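Acyl-CoA dehydrogenase (Bacillus anthracis, PDB 3OWA) probably catalyses the FAD-dependent α,β-dehydrogenation of acyl-CoA thioesters to the corresponding trans-2-enoyl-CoA products. Local coordinates at residues A[69-74]-A[109-114]; A[53-58]-A[64-69]; A[81-86]-A[96-101]; A[136-141]-A[209-214]. All blocks are in the same frame, centred on the assembly; numbering follows the deposited sequence. Where two conformers were deposited one is given.

In the fold
From the N terminus, interaction 2 comes first: it closes a short loop between 53-58 and the start of helix 64-76. Interaction 1 opens on the same helix, shares R69 with it and runs on to helix 110-122, so the two are in series and touch. Nested inside the loop of interaction 1 lies interaction 3, which folds 81-86 back onto helix 95-105. These three contacts stay within the N-terminal helical domain. Interaction 4 closes a long loop through the first middle-domain strands and ties helix 132-144 of the helical domain to strand 206-213 of the middle β domain. It meets interaction 3 where V84 packs against L139, whereas interaction 1 lies about 7 Å from it between nearest atoms.

Interaction 1 of 4, residues A[69-74]-A[109-114]; sequences RLLKEA and GGFAIT
F111 reaches out from helix 110-122 and sets the far end of its ring against L70 and L71 of helix 64-76. CZ does most of the touching, lying 3.7 Å from L71 CD2, while L71 CG and the neighbouring ring atom CE1 widen the contact. CG of F111 stands anti to its own backbone N (chi1 -165°), a torsion that carries the ring across the gap between the helices; the axes of 69-74 and 110-114 are 11.8 Å apart at closest. The L71 side chain and the ring run antiparallel, side by side. L70 contributes its CB, 3.8 Å from F111 CZ. The other branch of L71, CD1, turns to the next turn of the partner helix and meets T114 CG2 at 3.7 Å. The T114 methyl thus faces the leucine, and the backbone O of T114 accepts a hydrogen bond from N189; the T114 side chain is about 10 Å from the bound FAD. V52 and F105 add to the apolar surroundings of F111. With only carbon atoms meeting across the interface and all four contacting residues buried, the two helices are held here by shape and the exclusion of water.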
loop_
_atom_site.group_PDB
_atom_site.type_symbol
_atom_site.label_atom_id
_atom_site.label_comp_id
_atom_site.label_asym_id
_atom_site.label_seq_id
_atom_site.Cartn_x
_atom_site.Cartn_y
_atom_site.Cartn_z
ATOM N N ARG A 69 -24.824 10.498 21.004
ATOM C CA ARG A 69 -26.184 10.788 20.583
ATOM C C ARG A 69 -26.550 9.930 19.359
ATOM O O ARG A 69 -27.638 9.352 19.297
ATOM C CB ARG A 69 -26.372 12.284 20.277
ATOM C CG ARG A 69 -27.798 12.625 19.740
ATOM C CD ARG A 69 -28.085 14.131 19.650
ATOM N NE ARG A 69 -26.932 14.916 19.165
ATOM C CZ ARG A 69 -26.458 14.875 17.916
ATOM N NH1 ARG A 69 -25.408 15.618 17.603
ATOM N NH2 ARG A 69 -27.004 14.072 16.995
ATOM N N LEU A 70 -25.647 9.872 18.387
ATOM C CA LEU A 70 -25.894 9.073 17.176
ATOM C C LEU A 70 -26.019 7.589 17.454
ATOM O O LEU A 70 -26.831 6.907 16.820
ATOM C CB LEU A 70 -24.806 9.328 16.124
ATOM C CG LEU A 70 -24.910 10.752 15.556
ATOM C CD1 LEU A 70 -23.714 11.083 14.771
ATOM C CD2 LEU A 70 -26.197 10.890 14.679
ATOM N N LEU A 71 -25.194 7.077 18.363
ATOM C CA LEU A 71 -25.334 5.684 18.771
ATOM C C LEU A 71 -26.714 5.366 19.339
ATOM O O LEU A 71 -27.289 4.330 19.007
ATOM C CB LEU A 71 -24.247 5.271 19.760
ATOM C CG LEU A 71 -22.878 5.025 19.115
ATOM C CD1 LEU A 71 -21.849 4.902 20.217
ATOM C CD2 LEU A 71 -22.840 3.794 18.203
ATOM N N LYS A 72 -27.236 6.255 20.198
ATOM C CA LYS A 72 -28.546 6.059 20.798
ATOM C C LYS A 72 -29.644 6.200 19.756
ATOM O O LYS A 72 -30.643 5.485 19.834
ATOM C CB LYS A 72 -28.769 6.979 22.014
ATOM C CG LYS A 72 -27.851 6.657 23.233
ATOM C CD LYS A 72 -28.241 7.507 24.449
ATOM C CE LYS A 72 -27.152 7.594 25.522
ATOM N NZ LYS A 72 -26.489 6.303 26.002
ATOM N N GLU A 73 -29.463 7.073 18.763
ATOM C CA GLU A 73 -30.442 7.134 17.661
ATOM C C GLU A 73 -30.422 5.827 16.879
ATOM O O GLU A 73 -31.482 5.286 16.590
ATOM C CB GLU A 73 -30.237 8.307 16.687
ATOM C CG GLU A 73 -30.409 9.729 17.275
ATOM C CD GLU A 73 -29.928 10.827 16.285
ATOM O OE1 GLU A 73 -29.898 10.541 15.057
ATOM O OE2 GLU A 73 -29.574 11.962 16.729
ATOM N N ALA A 74 -29.218 5.317 16.576
ATOM C CA ALA A 74 -29.061 3.970 16.010
ATOM C C ALA A 74 -29.725 2.887 16.877
ATOM O O ALA A 74 -30.339 1.952 16.352
ATOM C CB ALA A 74 -27.562 3.631 15.774
ATOM N N GLY A 109 -16.785 5.691 8.034
ATOM C CA GLY A 109 -15.400 5.685 8.511
ATOM C C GLY A 109 -15.268 5.118 9.909
ATOM O O GLY A 109 -15.747 4.018 10.205
ATOM N N GLY A 110 -14.561 5.846 10.765
ATOM C CA GLY A 110 -14.287 5.383 12.113
ATOM C C GLY A 110 -15.517 5.167 12.969
ATOM O O GLY A 110 -15.480 4.439 13.928
ATOM N N PHE A 111 -16.631 5.815 12.654
ATOM C CA PHE A 111 -17.839 5.504 13.368
ATOM C C PHE A 111 -18.262 4.037 13.202
ATOM O O PHE A 111 -19.049 3.540 14.009
ATOM C CB PHE A 111 -18.975 6.475 12.945
ATOM C CG PHE A 111 -20.149 6.466 13.874
ATOM C CD1 PHE A 111 -20.006 6.878 15.205
ATOM C CD2 PHE A 111 -21.395 6.045 13.434
ATOM C CE1 PHE A 111 -21.088 6.858 16.070
ATOM C CE2 PHE A 111 -22.481 6.019 14.304
ATOM C CZ PHE A 111 -22.335 6.432 15.612
ATOM N N ALA A 112 -17.823 3.369 12.143
ATOM C CA ALA A 112 -18.160 1.935 11.927
ATOM C C ALA A 112 -17.382 1.137 12.968
ATOM O O ALA A 112 -17.815 0.064 13.395
ATOM C CB ALA A 112 -17.753 1.426 10.552
ATOM N N ILE A 113 -16.219 1.643 13.322
ATOM C CA ILE A 113 -15.391 0.987 14.319
ATOM C C ILE A 113 -16.024 1.126 15.662
ATOM O O ILE A 113 -16.132 0.134 16.407
ATOM C CB ILE A 113 -13.944 1.602 14.327
ATOM C CG1 ILE A 113 -13.296 1.450 12.935
ATOM C CG2 ILE A 113 -13.093 0.994 15.465
ATOM C CD1 ILE A 113 -13.357 0.071 12.326
ATOM N N THR A 114 -16.518 2.334 15.971
ATOM C CA THR A 114 -17.262 2.595 17.204
ATOM C C THR A 114 -18.439 1.649 17.330
ATOM O O THR A 114 -18.657 0.984 18.351
ATOM C CB THR A 114 -17.784 4.068 17.176
ATOM O OG1 THR A 114 -16.655 4.954 17.205
ATOM C CG2 THR A 114 -18.732 4.393 18.357
#

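Interaction 2 of 4, residues A[53-58]-A[64-69]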
loop_
_atom_site.group_PDB
_atom_site.type_symbol
_atom_site.label_atom_id
_atom_site.label_comp_id
_atom_site.label_asym_id
_atom_site.label_seq_id
_atom_site.Cartn_x
_atom_site.Cartn_y
_atom_site.Cartn_z
ATOM N N LEU A 53 -23.424 11.152 8.414
ATOM C CA LEU A 53 -22.465 11.850 7.555
ATOM C C LEU A 53 -22.408 13.364 7.734
ATOM O O LEU A 53 -21.306 13.948 7.672
ATOM C CB LEU A 53 -22.597 11.473 6.078
ATOM C CG LEU A 53 -22.361 10.005 5.740
ATOM C CD1 LEU A 53 -22.427 9.820 4.184
ATOM C CD2 LEU A 53 -21.015 9.449 6.331
ATOM N N PRO A 54 -23.561 14.006 7.954
ATOM C CA PRO A 54 -23.516 15.429 8.192
ATOM C C PRO A 54 -22.701 15.785 9.454
ATOM O O PRO A 54 -22.324 16.926 9.584
ATOM C CB PRO A 54 -24.979 15.785 8.443
ATOM C CG PRO A 54 -25.755 14.786 7.567
ATOM C CD PRO A 54 -24.934 13.502 7.765
ATOM N N GLU A 55 -22.466 14.835 10.366
ATOM C CA GLU A 55 -21.699 15.112 11.600
ATOM C C GLU A 55 -20.297 14.556 11.555
ATOM O O GLU A 55 -19.488 14.824 12.449
ATOM C CB GLU A 55 -22.445 14.590 12.842
ATOM C CG GLU A 55 -23.840 15.267 12.978
ATOM C CD GLU A 55 -24.491 15.060 14.361
ATOM O OE1 GLU A 55 -23.828 15.281 15.411
ATOM O OE2 GLU A 55 -25.670 14.650 14.384
ATOM N N LEU A 56 -19.977 13.803 10.522
ATOM C CA LEU A 56 -18.725 13.020 10.565
ATOM C C LEU A 56 -17.498 13.902 10.806
ATOM O O LEU A 56 -16.565 13.502 11.501
ATOM C CB LEU A 56 -18.570 12.175 9.292
ATOM C CG LEU A 56 -17.407 11.182 9.263
ATOM C CD1 LEU A 56 -17.447 10.248 10.492
ATOM C CD2 LEU A 56 -17.516 10.410 7.952
ATOM N N GLU A 57 -17.498 15.106 10.243
ATOM C CA GLU A 57 -16.362 16.020 10.386
ATOM C C GLU A 57 -16.169 16.461 11.850
ATOM O O GLU A 57 -15.038 16.681 12.287
ATOM C CB GLU A 57 -16.570 17.212 9.447
ATOM C CG GLU A 57 -15.627 18.376 9.599
ATOM C CD GLU A 57 -16.170 19.653 8.953
ATOM O OE1 GLU A 57 -15.350 20.548 8.655
ATOM O OE2 GLU A 57 -17.408 19.767 8.744
ATOM N N TYR A 58 -17.256 16.561 12.613
ATOM C CA TYR A 58 -17.154 16.894 14.052
ATOM C C TYR A 58 -16.768 15.678 14.861
ATOM O O TYR A 58 -16.018 15.792 15.822
ATOM C CB TYR A 58 -18.454 17.466 14.607
ATOM C CG TYR A 58 -18.948 18.618 13.815
ATOM C CD1 TYR A 58 -18.453 19.898 14.033
ATOM C CD2 TYR A 58 -19.911 18.429 12.830
ATOM C CE1 TYR A 58 -18.927 20.978 13.268
ATOM C CE2 TYR A 58 -20.375 19.479 12.071
ATOM C CZ TYR A 58 -19.882 20.739 12.283
ATOM O OH TYR A 58 -20.364 21.769 11.522
ATOM N N PHE A 64 -17.246 13.722 21.020
ATOM C CA PHE A 64 -17.816 12.397 21.322
ATOM C C PHE A 64 -19.280 12.426 21.821
ATOM O O PHE A 64 -20.013 11.437 21.698
ATOM C CB PHE A 64 -16.882 11.629 22.284
ATOM C CG PHE A 64 -15.552 11.250 21.684
ATOM C CD1 PHE A 64 -15.488 10.562 20.507
ATOM C CD2 PHE A 64 -14.354 11.542 22.350
ATOM C CE1 PHE A 64 -14.302 10.209 19.927
ATOM C CE2 PHE A 64 -13.122 11.163 21.782
ATOM C CZ PHE A 64 -13.089 10.491 20.579
ATOM N N ASP A 65 -19.720 13.576 22.338
ATOM C CA ASP A 65 -21.099 13.766 22.650
ATOM C C ASP A 65 -21.981 13.430 21.436
ATOM O O ASP A 65 -23.083 12.899 21.584
ATOM C CB ASP A 65 -21.341 15.204 23.102
ATOM C CG ASP A 65 -20.775 15.480 24.486
ATOM O OD1 ASP A 65 -20.119 14.564 25.069
ATOM O OD2 ASP A 65 -20.966 16.625 24.964
ATOM N N ARG A 66 -21.501 13.757 20.247
ATOM C CA ARG A 66 -22.286 13.502 19.003
ATOM C C ARG A 66 -22.288 12.025 18.686
ATOM O O ARG A 66 -23.320 11.483 18.299
ATOM C CB ARG A 66 -21.708 14.279 17.834
ATOM C CG ARG A 66 -21.825 15.806 17.938
ATOM C CD ARG A 66 -21.038 16.406 16.789
ATOM N NE ARG A 66 -20.941 17.863 16.836
ATOM C CZ ARG A 66 -21.770 18.682 16.207
ATOM N NH1 ARG A 66 -22.768 18.176 15.495
ATOM N NH2 ARG A 66 -21.597 19.999 16.293
ATOM N N SER A 67 -21.151 11.345 18.875
ATOM C CA SER A 67 -21.112 9.880 18.679
ATOM C C SER A 67 -22.123 9.216 19.565
ATOM O O SER A 67 -22.885 8.345 19.112
ATOM C CB SER A 67 -19.741 9.299 19.117
ATOM O OG SER A 67 -18.719 9.896 18.357
ATOM N N VAL A 68 -22.132 9.612 20.845
ATOM C CA VAL A 68 -23.078 9.016 21.800
ATOM C C VAL A 68 -24.519 9.259 21.363
ATOM O O VAL A 68 -25.358 8.338 21.355
ATOM C CB VAL A 68 -22.841 9.541 23.242
ATOM C CG1 VAL A 68 -23.830 8.954 24.211
ATOM C CG2 VAL A 68 -21.399 9.181 23.702
ATOM N N ARG A 69 -24.824 10.498 21.004
ATOM C CA ARG A 69 -26.184 10.788 20.583
ATOM C C ARG A 69 -26.550 9.930 19.359
ATOM O O ARG A 69 -27.638 9.352 19.297
ATOM C CB ARG A 69 -26.372 12.284 20.277
ATOM C CG ARG A 69 -27.798 12.625 19.740
ATOM C CD ARG A 69 -28.085 14.131 19.650
ATOM N NE ARG A 69 -26.932 14.916 19.165
ATOM C CZ ARG A 69 -26.458 14.875 17.916
ATOM N NH1 ARG A 69 -25.408 15.618 17.603
ATOM N NH2 ARG A 69 -27.004 14.072 16.995
#
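The carboxylate of E55 is gripped by two arginines from the start of helix 64-76. R69 takes it end-on: NH1 donates to E55 OE1 at 2.7 Å and NH2 to E55 OE2 at 3.0 Å, with guanidinium and carboxylate nearly coplanar, their planes 26° apart. The bend of R69 at chi3 curls its chain back to present that pair of nitrogens. R66 comes to the same oxygen by another route, its NH1 lying 3.1 Å from E55 OE1 and above the carboxylate plane, 51° out of it. OE1 therefore accepts from two donors, an arrangement that would be expected to keep the glutamate ionised. The packed part of the contact centres on R66. Its aliphatic chain passes close to the carboxylate, CG being 3.3 Å from E55 OE1, and its guanidinium lies flat on one face of the Y58 ring, the planes 14° apart, with R66 CZ 4.1 Å from the ring centroid in a cation-pi interaction. At the base of the tyrosine, CB approaches R66 NE to 3.4 Å. That NE is itself engaged in a salt bridge with E63. The solvent side is at R69, the exposed member of the group, which touches the other segment through its guanidinium end and has a further, weak ion pair from NH2 to E73. The whole is a surface salt-bridge network with a cation-pi stack beside it, joining E55 and the short helix 56-59 to helix 64-76 in the N-terminal helical domain of the acyl-CoA dehydrogenase fold.

Interaction 3 of 4, residues A[81-86]-A[96-101]; sequences GADVPE and VSSALI
The carboxylate of D83, the flat group of this contact, is met by the S98 hydroxyl on the syn side of OD2, 23° out of the carboxylate plane. S98 OG donates to D83 OD2 at 2.7 Å, a short bond between a loop residue and the flank of helix 95-105. The second oxygen is more distant, D83 OD1 lying 3.4 Å from S98 OG, and the approach is therefore lopsided rather than shared equally. On its other contacts, D83 leans on L124, and OD1 takes part in a long, weak ion pair with K271. The hydroxyl is brought round by the S98 torsion: OG is tucked in between the two backbone arms of its own residue (chi1 64°), where it also makes a weak hydrogen bond with K95 O one turn back in the helix. Next to this polar pair is an apolar one. A82 points its CB at the helix and touches I101 CD1 at 3.7 Å, with S98 CB close alongside at 4.1 Å from A82 CB. A type I turn from G81 to V84, closed by the backbone bond of V84 N to G81 O, sets the A82 CB toward the helix and lets the D83 carboxylate reach S98. The loop is further pinned by backbone bonds of G81, A82 and V84 to I91, L93 and G92. Around the contact, helix 95-105 also packs against helices 35-52 and 305-336, the latter through A99 and L100, while helix 124-129 borders the loop at D83 and V84.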
loop_
_atom_site.group_PDB
_atom_site.type_symbol
_atom_site.label_atom_id
_atom_site.label_comp_id
_atom_site.label_asym_id
_atom_site.label_seq_id
_atom_site.Cartn_x
_atom_site.Cartn_y
_atom_site.Cartn_z
ATOM N N GLY A 81 -28.986 -3.817 18.482
ATOM C CA GLY A 81 -29.479 -5.028 19.119
ATOM C C GLY A 81 -29.800 -6.183 18.185
ATOM O O GLY A 81 -30.492 -7.109 18.591
ATOM N N ALA A 82 -29.280 -6.143 16.949
ATOM C CA ALA A 82 -29.568 -7.177 15.944
ATOM C C ALA A 82 -29.069 -8.571 16.351
ATOM O O ALA A 82 -29.719 -9.564 16.063
ATOM C CB ALA A 82 -29.034 -6.768 14.551
ATOM N N ASP A 83 -27.925 -8.628 17.028
ATOM C CA ASP A 83 -27.325 -9.895 17.468
ATOM C C ASP A 83 -27.698 -10.246 18.912
ATOM O O ASP A 83 -27.172 -11.206 19.477
ATOM C CB ASP A 83 -25.787 -9.847 17.362
ATOM C CG ASP A 83 -25.272 -9.952 15.919
ATOM O OD1 ASP A 83 -24.249 -9.296 15.628
ATOM O OD2 ASP A 83 -25.864 -10.687 15.087
ATOM N N VAL A 84 -28.573 -9.459 19.513
ATOM C CA VAL A 84 -29.048 -9.764 20.866
ATOM C C VAL A 84 -30.450 -10.387 20.792
ATOM O O VAL A 84 -31.344 -9.801 20.183
ATOM C CB VAL A 84 -29.035 -8.493 21.740
ATOM C CG1 VAL A 84 -29.728 -8.708 23.119
ATOM C CG2 VAL A 84 -27.576 -7.990 21.895
ATOM N N PRO A 85 -30.638 -11.585 21.396
ATOM C CA PRO A 85 -31.981 -12.211 21.408
ATOM C C PRO A 85 -33.056 -11.294 21.989
ATOM O O PRO A 85 -32.781 -10.429 22.852
ATOM C CB PRO A 85 -31.792 -13.448 22.284
ATOM C CG PRO A 85 -30.323 -13.767 22.178
ATOM C CD PRO A 85 -29.651 -12.412 22.117
ATOM N N GLU A 86 -34.259 -11.456 21.453
ATOM C CA GLU A 86 -35.456 -10.746 21.926
ATOM C C GLU A 86 -35.725 -10.889 23.432
ATOM O O GLU A 86 -36.126 -9.923 24.075
ATOM C CB GLU A 86 -36.699 -11.155 21.111
ATOM C CG GLU A 86 -36.811 -10.408 19.769
ATOM C CD GLU A 86 -38.157 -10.618 19.076
ATOM O OE1 GLU A 86 -38.631 -9.700 18.360
ATOM O OE2 GLU A 86 -38.742 -11.705 19.253
ATOM N N VAL A 96 -27.004 -12.753 8.595
ATOM C CA VAL A 96 -26.942 -12.027 7.339
ATOM C C VAL A 96 -27.322 -10.575 7.544
ATOM O O VAL A 96 -26.637 -9.688 7.064
ATOM C CB VAL A 96 -27.805 -12.683 6.233
ATOM C CG1 VAL A 96 -27.785 -11.823 4.978
ATOM C CG2 VAL A 96 -27.273 -14.076 5.899
ATOM N N SER A 97 -28.399 -10.344 8.296
ATOM C CA SER A 97 -28.843 -9.012 8.663
ATOM C C SER A 97 -27.769 -8.214 9.405
ATOM O O SER A 97 -27.491 -7.076 9.062
ATOM C CB SER A 97 -30.123 -9.102 9.520
ATOM O OG SER A 97 -31.180 -9.668 8.768
ATOM N N SER A 98 -27.158 -8.792 10.423
ATOM C CA SER A 98 -26.121 -8.029 11.134
ATOM C C SER A 98 -24.811 -7.865 10.329
ATOM O O SER A 98 -24.053 -6.929 10.575
ATOM C CB SER A 98 -25.892 -8.579 12.548
ATOM O OG SER A 98 -25.402 -9.894 12.519
ATOM N N ALA A 99 -24.573 -8.720 9.333
ATOM C CA ALA A 99 -23.462 -8.503 8.396
ATOM C C ALA A 99 -23.794 -7.302 7.516
ATOM O O ALA A 99 -22.962 -6.450 7.280
ATOM C CB ALA A 99 -23.180 -9.752 7.539
ATOM N N LEU A 100 -25.021 -7.236 7.033
ATOM C CA LEU A 100 -25.432 -6.131 6.187
ATOM C C LEU A 100 -25.388 -4.814 6.949
ATOM O O LEU A 100 -25.043 -3.774 6.370
ATOM C CB LEU A 100 -26.826 -6.392 5.632
ATOM C CG LEU A 100 -26.800 -7.263 4.375
ATOM C CD1 LEU A 100 -28.212 -7.767 3.975
ATOM C CD2 LEU A 100 -26.156 -6.492 3.222
ATOM N N ILE A 101 -25.726 -4.850 8.245
ATOM C CA ILE A 101 -25.621 -3.645 9.036
ATOM C C ILE A 101 -24.148 -3.155 9.103
ATOM O O ILE A 101 -23.859 -1.966 8.880
ATOM C CB ILE A 101 -26.222 -3.815 10.459
ATOM C CG1 ILE A 101 -27.762 -3.925 10.397
ATOM C CG2 ILE A 101 -25.810 -2.631 11.367
ATOM C CD1 ILE A 101 -28.381 -4.603 11.658
#

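Interaction 4 of 4, residues A[136-141]-A[209-214]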
loop_
_atom_site.group_PDB
_atom_site.type_symbol
_atom_site.label_atom_id
_atom_site.label_comp_id
_atom_site.label_asym_id
_atom_site.label_seq_id
_atom_site.Cartn_x
_atom_site.Cartn_y
_atom_site.Cartn_z
ATOM N N LYS A 136 -29.544 -10.838 31.633
ATOM C CA LYS A 136 -30.752 -10.050 31.904
ATOM C C LYS A 136 -30.416 -8.683 32.440
ATOM O O LYS A 136 -31.126 -7.734 32.177
ATOM C CB LYS A 136 -31.739 -10.775 32.841
ATOM C CG LYS A 136 -32.413 -11.952 32.167
ATOM C CD LYS A 136 -33.788 -12.247 32.767
ATOM C CE LYS A 136 -34.948 -11.813 31.839
ATOM N NZ LYS A 136 -35.015 -12.562 30.520
ATOM N N LYS A 137 -29.318 -8.589 33.180
ATOM C CA LYS A 137 -28.802 -7.312 33.620
ATOM C C LYS A 137 -28.281 -6.445 32.455
ATOM O O LYS A 137 -28.768 -5.329 32.264
ATOM C CB LYS A 137 -27.698 -7.522 34.661
ATOM C CG LYS A 137 -27.150 -6.255 35.324
ATOM C CD LYS A 137 -26.748 -6.567 36.753
ATOM C CE LYS A 137 -25.341 -6.146 37.126
ATOM N NZ LYS A 137 -25.156 -4.757 37.638
ATOM N N TYR A 138 -27.293 -6.931 31.697
ATOM C CA TYR A 138 -26.541 -6.032 30.802
ATOM C C TYR A 138 -27.148 -5.865 29.421
ATOM O O TYR A 138 -27.187 -4.757 28.911
ATOM C CB TYR A 138 -25.039 -6.380 30.733
ATOM C CG TYR A 138 -24.317 -6.089 32.038
ATOM C CD1 TYR A 138 -24.065 -7.110 32.966
ATOM C CD2 TYR A 138 -23.912 -4.789 32.368
ATOM C CE1 TYR A 138 -23.414 -6.850 34.193
ATOM C CE2 TYR A 138 -23.262 -4.510 33.593
ATOM C CZ TYR A 138 -23.020 -5.551 34.492
ATOM O OH TYR A 138 -22.388 -5.318 35.687
ATOM N N LEU A 139 -27.672 -6.938 28.851
ATOM C CA LEU A 139 -28.090 -6.926 27.438
ATOM C C LEU A 139 -29.207 -5.941 27.044
ATOM O O LEU A 139 -29.073 -5.284 26.004
ATOM C CB LEU A 139 -28.379 -8.321 26.917
ATOM C CG LEU A 139 -27.171 -9.252 26.946
ATOM C CD1 LEU A 139 -27.589 -10.573 26.370
ATOM C CD2 LEU A 139 -26.006 -8.674 26.137
ATOM N N PRO A 140 -30.298 -5.832 27.865
ATOM C CA PRO A 140 -31.378 -4.911 27.499
ATOM C C PRO A 140 -30.861 -3.498 27.294
ATOM O O PRO A 140 -31.348 -2.781 26.449
ATOM C CB PRO A 140 -32.336 -4.964 28.710
ATOM C CG PRO A 140 -32.137 -6.352 29.282
ATOM C CD PRO A 140 -30.669 -6.684 29.018
ATOM N N LEU A 141 -29.852 -3.123 28.055
ATOM C CA LEU A 141 -29.301 -1.794 28.012
ATOM C C LEU A 141 -28.302 -1.632 26.845
ATOM O O LEU A 141 -28.295 -0.603 26.162
ATOM C CB LEU A 141 -28.606 -1.536 29.334
ATOM C CG LEU A 141 -29.490 -1.646 30.586
ATOM C CD1 LEU A 141 -28.594 -2.005 31.776
ATOM C CD2 LEU A 141 -30.263 -0.297 30.815
ATOM N N ALA A 209 -11.939 -13.482 32.171
ATOM C CA ALA A 209 -12.617 -12.283 31.689
ATOM C C ALA A 209 -13.552 -11.746 32.753
ATOM O O ALA A 209 -14.091 -12.528 33.544
ATOM C CB ALA A 209 -13.376 -12.585 30.393
ATOM N N PHE A 210 -13.758 -10.420 32.763
ATOM C CA PHE A 210 -14.584 -9.744 33.781
ATOM C C PHE A 210 -15.426 -8.679 33.129
ATOM O O PHE A 210 -14.965 -7.995 32.202
ATOM C CB PHE A 210 -13.709 -9.023 34.812
ATOM C CG PHE A 210 -12.816 -9.943 35.617
ATOM C CD1 PHE A 210 -13.235 -10.419 36.848
ATOM C CD2 PHE A 210 -11.570 -10.303 35.152
ATOM C CE1 PHE A 210 -12.421 -11.268 37.622
ATOM C CE2 PHE A 210 -10.730 -11.149 35.908
ATOM C CZ PHE A 210 -11.178 -11.639 37.157
ATOM N N ILE A 211 -16.662 -8.531 33.594
ATOM C CA ILE A 211 -17.476 -7.384 33.183
ATOM C C ILE A 211 -17.183 -6.254 34.166
ATOM O O ILE A 211 -17.363 -6.382 35.402
ATOM C CB ILE A 211 -18.965 -7.722 33.185
ATOM C CG1 ILE A 211 -19.235 -8.939 32.292
ATOM C CG2 ILE A 211 -19.820 -6.467 32.869
ATOM C CD1 ILE A 211 -20.582 -9.673 32.593
ATOM N N VAL A 212 -16.643 -5.162 33.643
ATOM C CA VAL A 212 -16.178 -4.093 34.495
ATOM C C VAL A 212 -16.931 -2.835 34.074
ATOM O O VAL A 212 -16.803 -2.392 32.930
ATOM C CB VAL A 212 -14.672 -3.855 34.315
ATOM C CG1 VAL A 212 -14.212 -2.658 35.191
ATOM C CG2 VAL A 212 -13.886 -5.132 34.646
ATOM N N GLU A 213 -17.694 -2.265 34.998
ATOM C CA GLU A 213 -18.359 -0.989 34.751
ATOM C C GLU A 213 -17.407 0.192 34.939
ATOM O O GLU A 213 -16.572 0.209 35.871
ATOM C CB GLU A 213 -19.576 -0.874 35.673
ATOM C CG GLU A 213 -20.634 -1.920 35.337
ATOM C CD GLU A 213 -21.908 -1.791 36.184
ATOM O OE1 GLU A 213 -22.646 -2.791 36.329
ATOM O OE2 GLU A 213 -22.177 -0.695 36.709
ATOM N N LYS A 214 -17.542 1.182 34.060
ATOM C CA LYS A 214 -16.770 2.427 34.144
ATOM C C LYS A 214 -16.859 3.075 35.530
ATOM O O LYS A 214 -15.852 3.563 36.063
ATOM C CB LYS A 214 -17.223 3.412 33.047
ATOM C CG LYS A 214 -16.410 4.703 32.966
ATOM C CD LYS A 214 -14.895 4.441 32.879
ATOM C CE LYS A 214 -14.161 5.626 32.250
ATOM N NZ LYS A 214 -14.033 6.882 33.074
HETATM O O HOH W 1 -25.748 -2.860 35.754
#
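Y138 leaves helix 132-144 with its CB directed at strand 206-213, where I211 and E213 receive the ring. With CG anti to its own carbonyl carbon, chi1 of -69° carries the ring out to those two side chains. I211 CG2 stands over one face, offset toward the rim, 3.8 Å from Y138 CE1 and 3.7 Å from Y138 CZ. The methyl makes a CH-pi contact there, 20° off the ring normal, while K137 CG lies over the opposite face. At the edge of the ring, near its plane, E213 OE1 is 3.3 Å from Y138 CE2. At the tip, Y138 OH donates to E213 OE1 at 2.6 Å, a short bond that uses the anti lone pair of that oxygen; the carboxylate plane stands 81° from that of the ring. The same hydroxyl is also hydrogen-bonded to N249 ND2, so two polar partners fix the end of a largely buried side chain. In fold terms this is the junction of the N-terminal helical domain with the β-sheet of the middle domain of an acyl-CoA dehydrogenase, the strand being paired to 195-202 and 250-251. I126 of helix 124-129 packs on both Y138 and I211. Nearer the solvent, K137 adds a weak salt bridge, its NZ 3.4 Å from E213 OE1. A water also bridges the two, accepting from K137 NZ at 2.7 Å and donating to E213 OE1 at 3.2 Å.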